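Local coordinates for heme-binding protein A (PDB 3TPA) that probably binds glutathione in the periplasm, as the solute-binding component of a peptide-type ABC import system, at residues Lys492-Phe497 / Tyr508-Lys513; Arg399-Glu404 / Thr435-Trp440; Lys84-Thr89 / Lys167-Gln172; Ala450-Ile455 / Lys463-Ala468. The protein carries 1 engineered substitution. One frame throughout, in Å; residues are numbered along the deposited sequence. Where two conformers were deposited one is given.

Contact 1 (Lys492-Phe497 / Tyr508-Lys513)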
loop_
_atom_site.group_PDB
_atom_site.type_symbol
_atom_site.label_atom_id
_atom_site.label_comp_id
_atom_site.label_asym_id
_atom_site.label_seq_id
_atom_site.Cartn_x
_atom_site.Cartn_y
_atom_site.Cartn_z
ATOM N N LYS A 492 -24.026 -0.379 11.987
ATOM C CA LYS A 492 -24.505 0.993 12.144
ATOM C C LYS A 492 -24.122 1.613 13.486
ATOM O O LYS A 492 -24.114 2.834 13.627
ATOM C CB LYS A 492 -26.029 1.037 11.960
ATOM C CG LYS A 492 -26.634 2.439 11.909
ATOM C CD LYS A 492 -28.159 2.397 11.779
ATOM C CE LYS A 492 -28.841 2.669 13.114
ATOM N NZ LYS A 492 -30.329 2.676 13.020
ATOM N N ARG A 493 -23.824 0.770 14.472
ATOM C CA ARG A 493 -23.502 1.244 15.827
ATOM C C ARG A 493 -22.130 1.907 15.948
ATOM O O ARG A 493 -21.903 2.699 16.858
ATOM C CB ARG A 493 -23.612 0.108 16.860
ATOM C CG ARG A 493 -22.341 -0.716 17.069
ATOM C CD ARG A 493 -22.555 -1.993 17.920
ATOM N NE ARG A 493 -22.331 -1.801 19.354
ATOM C CZ ARG A 493 -21.560 -2.577 20.121
ATOM N NH1 ARG A 493 -20.906 -3.615 19.612
ATOM N NH2 ARG A 493 -21.435 -2.310 21.414
ATOM N N VAL A 494 -21.204 1.580 15.053
ATOM C CA VAL A 494 -19.837 2.089 15.203
ATOM C C VAL A 494 -19.677 3.474 14.585
ATOM O O VAL A 494 -20.049 3.700 13.440
ATOM C CB VAL A 494 -18.744 1.083 14.719
ATOM C CG1 VAL A 494 -19.357 -0.244 14.242
ATOM C CG2 VAL A 494 -17.810 1.709 13.680
ATOM N N GLN A 495 -19.136 4.397 15.371
ATOM C CA GLN A 495 -19.021 5.798 14.984
ATOM C C GLN A 495 -17.575 6.278 15.047
ATOM O O GLN A 495 -16.834 5.909 15.949
ATOM C CB GLN A 495 -19.846 6.672 15.938
ATOM C CG GLN A 495 -21.346 6.554 15.777
ATOM C CD GLN A 495 -21.875 7.470 14.696
ATOM O OE1 GLN A 495 -22.209 7.024 13.598
ATOM N NE2 GLN A 495 -21.947 8.765 14.998
ATOM N N GLY A 496 -17.187 7.110 14.091
ATOM C CA GLY A 496 -15.898 7.780 14.137
ATOM C C GLY A 496 -14.787 7.005 13.464
ATOM O O GLY A 496 -13.606 7.369 13.566
ATOM N N PHE A 497 -15.156 5.926 12.781
ATOM C CA PHE A 497 -14.176 5.161 12.019
ATOM C C PHE A 497 -13.906 5.904 10.733
ATOM O O PHE A 497 -14.837 6.312 10.054
ATOM C CB PHE A 497 -14.696 3.764 11.680
ATOM C CG PHE A 497 -13.698 2.910 10.929
ATOM C CD1 PHE A 497 -12.845 2.061 11.612
ATOM C CD2 PHE A 497 -13.602 2.975 9.542
ATOM C CE1 PHE A 497 -11.920 1.281 10.937
ATOM C CE2 PHE A 497 -12.687 2.186 8.859
ATOM C CZ PHE A 497 -11.834 1.339 9.565
ATOM N N TYR A 508 -8.761 3.260 17.365
ATOM C CA TYR A 508 -8.659 4.446 18.210
ATOM C C TYR A 508 -9.546 5.529 17.621
ATOM O O TYR A 508 -9.622 5.670 16.409
ATOM C CB TYR A 508 -7.218 4.961 18.293
ATOM C CG TYR A 508 -7.084 6.125 19.255
ATOM C CD1 TYR A 508 -7.160 5.921 20.639
ATOM C CD2 TYR A 508 -6.919 7.424 18.789
ATOM C CE1 TYR A 508 -7.048 6.979 21.526
ATOM C CE2 TYR A 508 -6.809 8.488 19.667
ATOM C CZ TYR A 508 -6.876 8.255 21.035
ATOM O OH TYR A 508 -6.766 9.307 21.908
ATOM N N GLY A 509 -10.211 6.302 18.468
ATOM C CA GLY A 509 -11.112 7.331 17.969
ATOM C C GLY A 509 -12.495 6.802 17.600
ATOM O O GLY A 509 -13.401 7.573 17.296
ATOM N N VAL A 510 -12.663 5.484 17.627
ATOM C CA VAL A 510 -13.956 4.875 17.306
ATOM C C VAL A 510 -14.801 4.655 18.568
ATOM O O VAL A 510 -14.278 4.322 19.637
ATOM C CB VAL A 510 -13.788 3.534 16.556
ATOM C CG1 VAL A 510 -15.134 2.840 16.367
ATOM C CG2 VAL A 510 -13.106 3.747 15.211
ATOM N N SER A 511 -16.113 4.834 18.425
ATOM C CA SER A 511 -17.046 4.660 19.534
ATOM C C SER A 511 -18.259 3.828 19.125
ATOM O O SER A 511 -18.533 3.675 17.934
ATOM C CB SER A 511 -17.494 6.020 20.082
ATOM O OG SER A 511 -18.075 6.815 19.068
ATOM N N LEU A 512 -18.981 3.319 20.124
ATOM C CA LEU A 512 -20.108 2.412 19.925
ATOM C C LEU A 512 -21.450 2.942 20.479
ATOM O O LEU A 512 -21.573 3.230 21.669
ATOM C CB LEU A 512 -19.792 1.057 20.575
ATOM C CG LEU A 512 -18.516 0.341 20.113
ATOM C CD1 LEU A 512 -18.147 -0.769 21.070
ATOM C CD2 LEU A 512 -18.663 -0.206 18.698
ATOM N N LYS A 513 -22.453 3.048 19.608
ATOM C CA LYS A 513 -23.791 3.497 20.004
ATOM C C LYS A 513 -24.557 2.405 20.740
ATOM O O LYS A 513 -24.094 1.265 20.841
ATOM C CB LYS A 513 -24.607 3.946 18.785
ATOM C CG LYS A 513 -24.182 5.281 18.193
ATOM C CD LYS A 513 -25.223 5.799 17.200
ATOM C CE LYS A 513 -25.168 5.059 15.868
ATOM N NZ LYS A 513 -26.378 5.315 15.034
HETATM O O HOH W 1 -16.227 8.553 17.871
#

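Contact 2 (Arg399-Glu404 / Thr435-Trp440)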
loop_
_atom_site.group_PDB
_atom_site.type_symbol
_atom_site.label_atom_id
_atom_site.label_comp_id
_atom_site.label_asym_id
_atom_site.label_seq_id
_atom_site.Cartn_x
_atom_site.Cartn_y
_atom_site.Cartn_z
ATOM N N ARG A 399 9.679 -13.566 -17.195
ATOM C CA ARG A 399 9.798 -13.280 -18.624
ATOM C C ARG A 399 9.193 -11.941 -19.007
ATOM O O ARG A 399 9.450 -11.427 -20.088
ATOM C CB ARG A 399 9.185 -14.394 -19.463
ATOM C CG ARG A 399 9.846 -15.729 -19.243
ATOM C CD ARG A 399 9.160 -16.792 -20.050
ATOM N NE ARG A 399 9.554 -18.113 -19.595
ATOM C CZ ARG A 399 9.192 -19.239 -20.193
ATOM N NH1 ARG A 399 8.432 -19.194 -21.274
ATOM N NH2 ARG A 399 9.598 -20.401 -19.713
ATOM N N THR A 400 8.374 -11.383 -18.129
ATOM C CA THR A 400 7.883 -10.035 -18.348
ATOM C C THR A 400 9.020 -9.054 -18.054
ATOM O O THR A 400 9.326 -8.190 -18.880
ATOM C CB THR A 400 6.643 -9.719 -17.490
ATOM O OG1 THR A 400 5.515 -10.440 -17.996
ATOM C CG2 THR A 400 6.324 -8.233 -17.543
ATOM N N ARG A 401 9.645 -9.198 -16.880
ATOM C CA ARG A 401 10.771 -8.351 -16.510
ATOM C C ARG A 401 11.860 -8.388 -17.585
ATOM O O ARG A 401 12.478 -7.372 -17.893
ATOM C CB ARG A 401 11.333 -8.768 -15.142
ATOM C CG ARG A 401 10.335 -8.589 -13.997
ATOM C CD ARG A 401 10.963 -8.853 -12.630
ATOM N NE ARG A 401 11.220 -10.271 -12.382
ATOM C CZ ARG A 401 10.485 -11.044 -11.583
ATOM N NH1 ARG A 401 9.437 -10.547 -10.941
ATOM N NH2 ARG A 401 10.800 -12.319 -11.415
ATOM N N GLU A 402 12.079 -9.558 -18.171
ATOM C CA GLU A 402 13.116 -9.709 -19.192
ATOM C C GLU A 402 12.723 -9.238 -20.586
ATOM O O GLU A 402 13.543 -9.253 -21.496
ATOM C CB GLU A 402 13.590 -11.159 -19.243
ATOM C CG GLU A 402 14.329 -11.580 -17.986
ATOM C CD GLU A 402 14.537 -13.066 -17.924
ATOM O OE1 GLU A 402 13.988 -13.767 -18.799
ATOM O OE2 GLU A 402 15.237 -13.528 -16.999
ATOM N N GLY A 403 11.472 -8.826 -20.768
ATOM C CA GLY A 403 11.063 -8.263 -22.051
ATOM C C GLY A 403 10.629 -9.252 -23.119
ATOM O O GLY A 403 10.619 -8.927 -24.304
ATOM N N GLU A 404 10.258 -10.461 -22.713
ATOM C CA GLU A 404 9.694 -11.430 -23.657
ATOM C C GLU A 404 8.243 -11.155 -24.059
ATOM O O GLU A 404 7.817 -11.529 -25.151
ATOM C CB GLU A 404 9.769 -12.846 -23.093
ATOM C CG GLU A 404 11.156 -13.454 -23.092
ATOM C CD GLU A 404 11.117 -14.935 -22.782
ATOM O OE1 GLU A 404 10.401 -15.678 -23.497
ATOM O OE2 GLU A 404 11.787 -15.349 -21.814
ATOM N N THR A 435 10.796 -3.493 -12.482
ATOM C CA THR A 435 9.387 -3.149 -12.306
ATOM C C THR A 435 8.842 -2.296 -13.452
ATOM O O THR A 435 7.637 -2.095 -13.556
ATOM C CB THR A 435 9.150 -2.455 -10.963
ATOM O OG1 THR A 435 10.126 -1.415 -10.797
ATOM C CG2 THR A 435 9.292 -3.469 -9.820
ATOM N N ASN A 436 9.728 -1.803 -14.312
ATOM C CA ASN A 436 9.320 -1.011 -15.469
ATOM C C ASN A 436 9.163 -2.011 -16.589
ATOM O O ASN A 436 10.089 -2.257 -17.376
ATOM C CB ASN A 436 10.364 0.091 -15.775
ATOM C CG ASN A 436 10.060 0.885 -17.049
ATOM O OD1 ASN A 436 9.217 0.497 -17.850
ATOM N ND2 ASN A 436 10.786 2.002 -17.250
ATOM N N TYR A 437 7.985 -2.631 -16.623
ATOM C CA TYR A 437 7.691 -3.719 -17.551
ATOM C C TYR A 437 7.704 -3.223 -18.996
ATOM O O TYR A 437 8.248 -3.885 -19.876
ATOM C CB TYR A 437 6.323 -4.302 -17.250
ATOM C CG TYR A 437 6.233 -5.092 -15.965
ATOM C CD1 TYR A 437 7.366 -5.439 -15.253
ATOM C CD2 TYR A 437 5.003 -5.523 -15.487
ATOM C CE1 TYR A 437 7.281 -6.178 -14.093
ATOM C CE2 TYR A 437 4.908 -6.264 -14.330
ATOM C CZ TYR A 437 6.052 -6.593 -13.638
ATOM O OH TYR A 437 5.948 -7.336 -12.482
ATOM N N SER A 438 7.116 -2.051 -19.225
ATOM C CA SER A 438 7.037 -1.489 -20.580
ATOM C C SER A 438 8.404 -1.141 -21.195
ATOM O O SER A 438 8.530 -1.059 -22.415
ATOM C CB SER A 438 6.133 -0.242 -20.601
ATOM O OG SER A 438 6.784 0.870 -20.011
ATOM N N ARG A 439 9.411 -0.929 -20.353
ATOM C CA ARG A 439 10.764 -0.569 -20.817
ATOM C C ARG A 439 10.842 0.833 -21.385
ATOM O O ARG A 439 11.834 1.203 -22.011
ATOM C CB ARG A 439 11.294 -1.554 -21.867
ATOM C CG ARG A 439 11.206 -3.024 -21.459
ATOM C CD ARG A 439 12.501 -3.757 -21.878
ATOM N NE ARG A 439 12.714 -4.918 -21.035
ATOM C CZ ARG A 439 13.893 -5.436 -20.756
ATOM N NH1 ARG A 439 14.997 -4.904 -21.252
ATOM N NH2 ARG A 439 13.953 -6.490 -19.974
ATOM N N TRP A 440 9.798 1.622 -21.173
ATOM C CA TRP A 440 9.786 2.987 -21.687
ATOM C C TRP A 440 10.651 3.899 -20.828
ATOM O O TRP A 440 10.706 3.750 -19.604
ATOM C CB TRP A 440 8.361 3.533 -21.731
ATOM C CG TRP A 440 8.268 4.980 -22.171
ATOM C CD1 TRP A 440 8.364 5.464 -23.451
ATOM C CD2 TRP A 440 8.033 6.115 -21.333
ATOM N NE1 TRP A 440 8.232 6.843 -23.448
ATOM C CE2 TRP A 440 8.011 7.257 -22.163
ATOM C CE3 TRP A 440 7.834 6.279 -19.958
ATOM C CZ2 TRP A 440 7.810 8.534 -21.663
ATOM C CZ3 TRP A 440 7.643 7.566 -19.461
ATOM C CH2 TRP A 440 7.646 8.671 -20.313
HETATM O O HOH W 2 10.263 -5.555 -19.487
HETATM O O HOH W 3 11.864 -4.387 -17.179
HETATM O O HOH W 4 8.130 -8.038 -10.983
#

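Contact 3 (Lys84-Thr89 / Lys167-Gln172)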
loop_
_atom_site.group_PDB
_atom_site.type_symbol
_atom_site.label_atom_id
_atom_site.label_comp_id
_atom_site.label_asym_id
_atom_site.label_seq_id
_atom_site.Cartn_x
_atom_site.Cartn_y
_atom_site.Cartn_z
ATOM N N LYS A 84 2.618 -9.318 32.488
ATOM C CA LYS A 84 3.046 -10.011 33.708
ATOM C C LYS A 84 4.530 -10.353 33.683
ATOM O O LYS A 84 5.111 -10.686 34.707
ATOM C CB LYS A 84 2.193 -11.256 33.987
ATOM C CG LYS A 84 2.042 -12.232 32.822
ATOM C CD LYS A 84 1.306 -13.495 33.281
ATOM C CE LYS A 84 1.149 -14.518 32.160
ATOM N NZ LYS A 84 0.020 -14.193 31.249
ATOM N N THR A 85 5.128 -10.255 32.501
ATOM C CA THR A 85 6.546 -10.545 32.299
ATOM C C THR A 85 7.411 -9.280 32.313
ATOM O O THR A 85 8.612 -9.350 32.556
ATOM C CB THR A 85 6.761 -11.252 30.941
ATOM O OG1 THR A 85 6.027 -12.482 30.913
ATOM C CG2 THR A 85 8.230 -11.533 30.692
ATOM N N PHE A 86 6.796 -8.130 32.048
ATOM C CA PHE A 86 7.547 -6.897 31.863
ATOM C C PHE A 86 6.863 -5.640 32.401
ATOM O O PHE A 86 5.685 -5.395 32.148
ATOM C CB PHE A 86 7.853 -6.701 30.379
ATOM C CG PHE A 86 8.409 -5.351 30.053
ATOM C CD1 PHE A 86 9.734 -5.047 30.331
ATOM C CD2 PHE A 86 7.612 -4.386 29.459
ATOM C CE1 PHE A 86 10.261 -3.784 30.029
ATOM C CE2 PHE A 86 8.116 -3.121 29.146
ATOM C CZ PHE A 86 9.444 -2.816 29.434
ATOM N N SER A 87 7.618 -4.842 33.144
ATOM C CA SER A 87 7.150 -3.526 33.556
ATOM C C SER A 87 8.247 -2.492 33.294
ATOM O O SER A 87 9.336 -2.594 33.847
ATOM C CB SER A 87 6.768 -3.527 35.032
ATOM O OG SER A 87 5.815 -2.512 35.300
ATOM N N PRO A 88 7.957 -1.484 32.459
ATOM C CA PRO A 88 9.019 -0.535 32.114
ATOM C C PRO A 88 9.371 0.358 33.300
ATOM O O PRO A 88 8.516 0.624 34.155
ATOM C CB PRO A 88 8.394 0.293 30.995
ATOM C CG PRO A 88 6.943 0.302 31.336
ATOM C CD PRO A 88 6.649 -1.065 31.927
ATOM N N THR A 89 10.618 0.821 33.344
ATOM C CA THR A 89 11.055 1.714 34.410
ATOM C C THR A 89 11.350 3.117 33.900
ATOM O O THR A 89 11.576 4.028 34.692
ATOM C CB THR A 89 12.284 1.158 35.137
ATOM O OG1 THR A 89 13.398 1.118 34.243
ATOM C CG2 THR A 89 12.002 -0.247 35.651
ATOM N N LYS A 167 13.217 -1.182 23.791
ATOM C CA LYS A 167 14.516 -1.816 23.964
ATOM C C LYS A 167 14.656 -2.380 25.374
ATOM O O LYS A 167 15.309 -3.394 25.573
ATOM C CB LYS A 167 15.663 -0.845 23.649
ATOM C CG LYS A 167 17.053 -1.485 23.776
ATOM C CD LYS A 167 18.153 -0.457 23.513
ATOM C CE LYS A 167 19.519 -1.116 23.332
ATOM N NZ LYS A 167 20.010 -1.834 24.530
ATOM N N GLU A 168 14.038 -1.735 26.356
ATOM C CA GLU A 168 14.119 -2.248 27.727
ATOM C C GLU A 168 13.546 -3.670 27.782
ATOM O O GLU A 168 14.155 -4.599 28.329
ATOM C CB GLU A 168 13.401 -1.315 28.711
ATOM C CG GLU A 168 13.469 -1.781 30.157
ATOM C CD GLU A 168 13.109 -0.692 31.154
ATOM O OE1 GLU A 168 12.370 0.255 30.796
ATOM O OE2 GLU A 168 13.575 -0.784 32.308
ATOM N N TYR A 169 12.370 -3.836 27.188
ATOM C CA TYR A 169 11.726 -5.137 27.064
ATOM C C TYR A 169 12.612 -6.091 26.270
ATOM O O TYR A 169 12.836 -7.226 26.679
ATOM C CB TYR A 169 10.403 -4.923 26.340
ATOM C CG TYR A 169 9.456 -6.102 26.193
ATOM C CD1 TYR A 169 9.252 -7.018 27.222
ATOM C CD2 TYR A 169 8.723 -6.256 25.016
ATOM C CE1 TYR A 169 8.336 -8.091 27.065
ATOM C CE2 TYR A 169 7.817 -7.293 24.856
ATOM C CZ TYR A 169 7.630 -8.210 25.876
ATOM O OH TYR A 169 6.723 -9.235 25.682
ATOM N N ALA A 170 13.124 -5.625 25.134
ATOM C CA ALA A 170 14.004 -6.455 24.305
ATOM C C ALA A 170 15.287 -6.856 25.062
ATOM O O ALA A 170 15.731 -8.007 24.993
ATOM C CB ALA A 170 14.348 -5.739 23.014
ATOM N N ASP A 171 15.878 -5.913 25.786
ATOM C CA ASP A 171 17.048 -6.236 26.596
ATOM C C ASP A 171 16.703 -7.322 27.606
ATOM O O ASP A 171 17.438 -8.303 27.745
ATOM C CB ASP A 171 17.607 -4.997 27.315
ATOM C CG ASP A 171 18.318 -4.041 26.372
ATOM O OD1 ASP A 171 18.626 -4.450 25.243
ATOM O OD2 ASP A 171 18.573 -2.883 26.764
ATOM N N GLN A 172 15.582 -7.146 28.307
ATOM C CA GLN A 172 15.178 -8.105 29.334
ATOM C C GLN A 172 15.009 -9.500 28.761
ATOM O O GLN A 172 15.489 -10.475 29.338
ATOM C CB GLN A 172 13.870 -7.694 30.025
ATOM C CG GLN A 172 13.444 -8.678 31.104
ATOM C CD GLN A 172 12.052 -8.412 31.655
ATOM O OE1 GLN A 172 11.822 -7.420 32.345
ATOM N NE2 GLN A 172 11.116 -9.309 31.357
HETATM O O HOH W 5 10.132 -6.197 34.164
HETATM O O HOH W 6 11.945 -2.817 33.372
#

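Contact 4 (Ala450-Ile455 / Lys463-Ala468). Engineered in segment 450-455: I455 (natural residue Thr). Unlike the reference sequence in segment 450-455: A453 (reference Val).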
loop_
_atom_site.group_PDB
_atom_site.type_symbol
_atom_site.label_atom_id
_atom_site.label_comp_id
_atom_site.label_asym_id
_atom_site.label_seq_id
_atom_site.Cartn_x
_atom_site.Cartn_y
_atom_site.Cartn_z
ATOM N N ALA A 450 13.423 12.720 -10.765
ATOM C CA ALA A 450 14.532 12.916 -9.844
ATOM C C ALA A 450 14.390 14.249 -9.081
ATOM O O ALA A 450 14.534 14.303 -7.862
ATOM C CB ALA A 450 15.863 12.816 -10.596
ATOM N N SER A 451 14.091 15.321 -9.803
ATOM C CA SER A 451 13.866 16.622 -9.175
ATOM C C SER A 451 12.746 16.561 -8.160
ATOM O O SER A 451 12.872 17.085 -7.064
ATOM C CB SER A 451 13.545 17.686 -10.232
ATOM O OG SER A 451 14.695 17.954 -11.026
ATOM N N ALA A 452 11.641 15.923 -8.533
ATOM C CA ALA A 452 10.465 15.867 -7.673
ATOM C C ALA A 452 10.708 15.054 -6.411
ATOM O O ALA A 452 10.213 15.400 -5.351
ATOM C CB ALA A 452 9.259 15.318 -8.441
ATOM N N ALA A 453 11.453 13.964 -6.531
ATOM C CA ALA A 453 11.830 13.147 -5.370
ATOM C C ALA A 453 12.789 13.822 -4.407
ATOM O O ALA A 453 12.995 13.347 -3.284
ATOM C CB ALA A 453 12.441 11.842 -5.838
ATOM N N GLN A 454 13.419 14.900 -4.864
ATOM C CA GLN A 454 14.474 15.569 -4.100
ATOM C C GLN A 454 14.117 16.998 -3.707
ATOM O O GLN A 454 14.946 17.727 -3.173
ATOM C CB GLN A 454 15.817 15.494 -4.868
ATOM C CG GLN A 454 16.312 14.028 -4.827
ATOM C CD GLN A 454 17.146 13.584 -6.019
ATOM O OE1 GLN A 454 16.749 12.673 -6.767
ATOM N NE2 GLN A 454 18.316 14.175 -6.172
ATOM N N ILE A 455 12.870 17.373 -3.978
ATOM C CA ILE A 455 12.333 18.678 -3.604
ATOM C C ILE A 455 11.308 18.475 -2.500
ATOM O O ILE A 455 10.504 17.558 -2.581
ATOM C CB ILE A 455 11.586 19.339 -4.768
ATOM C CG1 ILE A 455 12.458 19.385 -6.008
ATOM C CG2 ILE A 455 11.116 20.722 -4.384
ATOM C CD1 ILE A 455 13.840 19.784 -5.733
ATOM N N LYS A 463 3.317 20.064 -9.240
ATOM C CA LYS A 463 3.449 20.564 -10.601
ATOM C C LYS A 463 4.461 19.739 -11.389
ATOM O O LYS A 463 4.263 19.446 -12.563
ATOM C CB LYS A 463 3.844 22.039 -10.608
ATOM C CG LYS A 463 2.770 22.965 -10.042
ATOM C CD LYS A 463 3.075 24.425 -10.379
ATOM C CE LYS A 463 2.178 25.390 -9.612
ATOM N NZ LYS A 463 2.581 25.516 -8.183
ATOM N N LEU A 464 5.548 19.355 -10.740
ATOM C CA LEU A 464 6.544 18.531 -11.409
ATOM C C LEU A 464 5.922 17.190 -11.812
ATOM O O LEU A 464 6.113 16.725 -12.936
ATOM C CB LEU A 464 7.779 18.328 -10.517
ATOM C CG LEU A 464 8.705 19.538 -10.300
ATOM C CD1 LEU A 464 9.735 19.221 -9.231
ATOM C CD2 LEU A 464 9.404 19.976 -11.598
ATOM N N TYR A 465 5.160 16.584 -10.900
ATOM C CA TYR A 465 4.515 15.308 -11.204
ATOM C C TYR A 465 3.487 15.448 -12.311
ATOM O O TYR A 465 3.384 14.585 -13.187
ATOM C CB TYR A 465 3.937 14.629 -9.943
ATOM C CG TYR A 465 5.036 14.090 -9.058
ATOM C CD1 TYR A 465 5.952 13.178 -9.558
ATOM C CD2 TYR A 465 5.191 14.522 -7.747
ATOM C CE1 TYR A 465 6.973 12.690 -8.785
ATOM C CE2 TYR A 465 6.216 14.026 -6.947
ATOM C CZ TYR A 465 7.102 13.112 -7.480
ATOM O OH TYR A 465 8.139 12.619 -6.724
ATOM N N GLN A 466 2.745 16.551 -12.304
ATOM C CA GLN A 466 1.761 16.741 -13.365
ATOM C C GLN A 466 2.447 16.813 -14.725
ATOM O O GLN A 466 1.932 16.296 -15.717
ATOM C CB GLN A 466 0.910 17.981 -13.122
ATOM C CG GLN A 466 -0.137 17.786 -12.035
ATOM C CD GLN A 466 -1.127 18.931 -11.966
ATOM O OE1 GLN A 466 -0.822 20.052 -12.373
ATOM N NE2 GLN A 466 -2.325 18.653 -11.460
ATOM N N GLN A 467 3.610 17.465 -14.752
ATOM C CA GLN A 467 4.387 17.578 -15.960
ATOM C C GLN A 467 4.910 16.231 -16.416
ATOM O O GLN A 467 4.844 15.916 -17.610
ATOM C CB GLN A 467 5.561 18.539 -15.769
ATOM C CG GLN A 467 5.156 19.987 -15.671
ATOM C CD GLN A 467 6.341 20.924 -15.619
ATOM O OE1 GLN A 467 7.492 20.501 -15.714
ATOM N NE2 GLN A 467 6.059 22.210 -15.485
ATOM N N ALA A 468 5.450 15.451 -15.482
ATOM C CA ALA A 468 5.928 14.094 -15.801
ATOM C C ALA A 468 4.814 13.201 -16.340
ATOM O O ALA A 468 5.006 12.465 -17.305
ATOM C CB ALA A 468 6.549 13.440 -14.569
#

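Contact 1 (Lys492-Phe497 / Tyr508-Lys513)
R493 crosses L512 at a slant and passes the backbone of K513, apolar along its methylenes and polar at its tip. CB starts beside that backbone, with CG in the crowded position between backbone N and carbonyl carbon (chi1 88°). R493 CG meets L512 CD2 at 4.1 Å, and NE passes L512 CB at 4.0 Å. Beyond the bend at chi3 the guanidinium opens flat: L512 CD1 covers one face toward the rim, 3.6 Å from R493 NH2, while K513 O lies at its edge. NH1 reaches past both segments to a salt bridge with D242. Arginine suits this place because its methylenes and flat face accept leucine while its tip finds a carboxylate. Beside it the strands pair antiparallel, V494 with L512 as a non-hydrogen-bonded pair and Q495 with S511 as a hydrogen-bonded one (Q495 N to S511 O 2.7 Å, S511 N to Q495 O 2.8 Å). K513 N donates to R493 O at 2.8 Å. Glycine suits position 496, whose positive phi would press a CB on the preceding carbonyl oxygen and on G509 O. This two-stranded sheet follows strand 478-491, on whose V488 and L490 F497 rests, while V510 touches I218 and the F497 ring edge.

Contact 2 (Arg399-Glu404 / Thr435-Trp440)
T400 sets its methyl over one face of the Y437 ring, a CH-pi contact with CG2 3.6 Å from the ring centroid and 17° off the normal. A threonine fits here because its two branches part company: CG2 is anti to the backbone N (OG1 chi1 -72°) and goes to the ring, while OG1 turns to F396 O and the hydroxyl of Y410. Beside this, R439 reaches from the loop to the end of helix 393-401, where NH2 gives R401 O a hydrogen bond of 2.7 Å. The donor lies in the carbonyl plane on a lone pair, yet the bond is bent to 136° at the hydrogen, R401 O being tilted out of the guanidinium plane. That helix closes in a Schellman motif, with G403 N bonded to T400 O and E404 N to R399 O, and G403 takes the positive phi that glycine tolerates. A cation suits this helix end, where carbonyls gather and the helix dipole probably leaves a partial negative charge. R439 NE donates to a water 3.0 Å away, which sits between T400 O and Y437 O. Farther out, N436 ND2 shapes the loop by donating to W440 O and S428 O, and Y410 meets the Y437 ring edge-to-face.

Contact 3 (Lys84-Thr89 / Lys167-Gln172)
E168, the first helix residue to reach segment 84-89, grips T89 with both carboxylate oxygens. OE2 takes the T89 hydroxyl on its syn lone pair, OG1 to OE2 being 2.7 Å. OE1 receives T89 N at 3.1 Å from above the carboxylate plane, and E168 CG lies at the edge of the F86 ring. A glutamate suits the place because its extended chain offers two acceptors to a loop that presents two donors. Y169 follows with carbon instead: its CB stands 3.8 Å from the centroid of the F86 ring, almost on the ring normal, while P88 N lies over the other face, toward the rim. Phenylalanine suits the spot, being flat enough to lie between them. The two rings meet obliquely, planes at 43°, with Y169 CD1 3.4 Å from F86 CG; the tyrosine hydroxyl goes on to Q185 O. One turn after E168, Q172 extends from a CG anti to the backbone N (chi1 -180°), bringing NE2 to T85 O at 2.8 Å, above the carbonyl plane. NE2 also meets Q176 OE1, and Q172 OE1 shares a water with S87 N. Positions i, i+1 and i+4 of helix 167-175 thus give a face of mixed polar and aromatic groups that seats a loop of this family 5 solute-binding fold.

Contact 4 (Ala450-Ile455 / Lys463-Ala468)
The Y465 ring carries the methyl of A452 on one face: CB lies 3.2 Å above the plane, displaced toward the hydroxyl end of the ring, where it is 3.2 Å from CZ. Measured to the ring centroid the same CB is 3.6 Å away, a tight CH-pi contact. Y465 has its CG anti to the carbonyl carbon (chi1 -72°), and from there the ring extends over to the other helix, its OH reaching 3.6 Å from A453 N. This hydroxyl has a weak hydrogen bond to R461 NH2, and the Y465 side chain also touches P419 and L423. Helices 443-453 and 458-475 follow one another in the chain and run in roughly opposite senses, a helical hairpin, and A452 is where they come closest here, its CA 6.0 Å from that of L464. An alanine suits so near an approach because nothing extends beyond CB. L464 fills the flank: its CB meets A452 CB at 3.9 Å and its CD1 stands 3.8 Å from A452 CA. Leucine gives this joint a branched, apolar end that also packs on L448 of the preceding helix. No hydrogen bond passes between the two segments, but R461, in the turn before L464, donates from NE to A452 O.

None of the four is a fully buried core. Contacts 1 and 2 lie at the surface on opposite sides of the chain's centre, and contacts 3 and 4 are partly buried. Their chemistry follows their elements: backbone hydrogen bonds join two short strands in contact 1, an arginine, waters and a methyl on a ring tie a loop to a helix end in contact 2, polar side chains flank a buried aromatic contact between helix and loop in contact 3, and contact 4 is apolar between helices. Contacts 2 and 4 are neighbours, about 6 Å between nearest atoms, because the loop of 435-440 leads into helix 443-453 and W440 packs on helix 458-475. Contact 3 stands about 33 Å from contact 2 between nearest atoms.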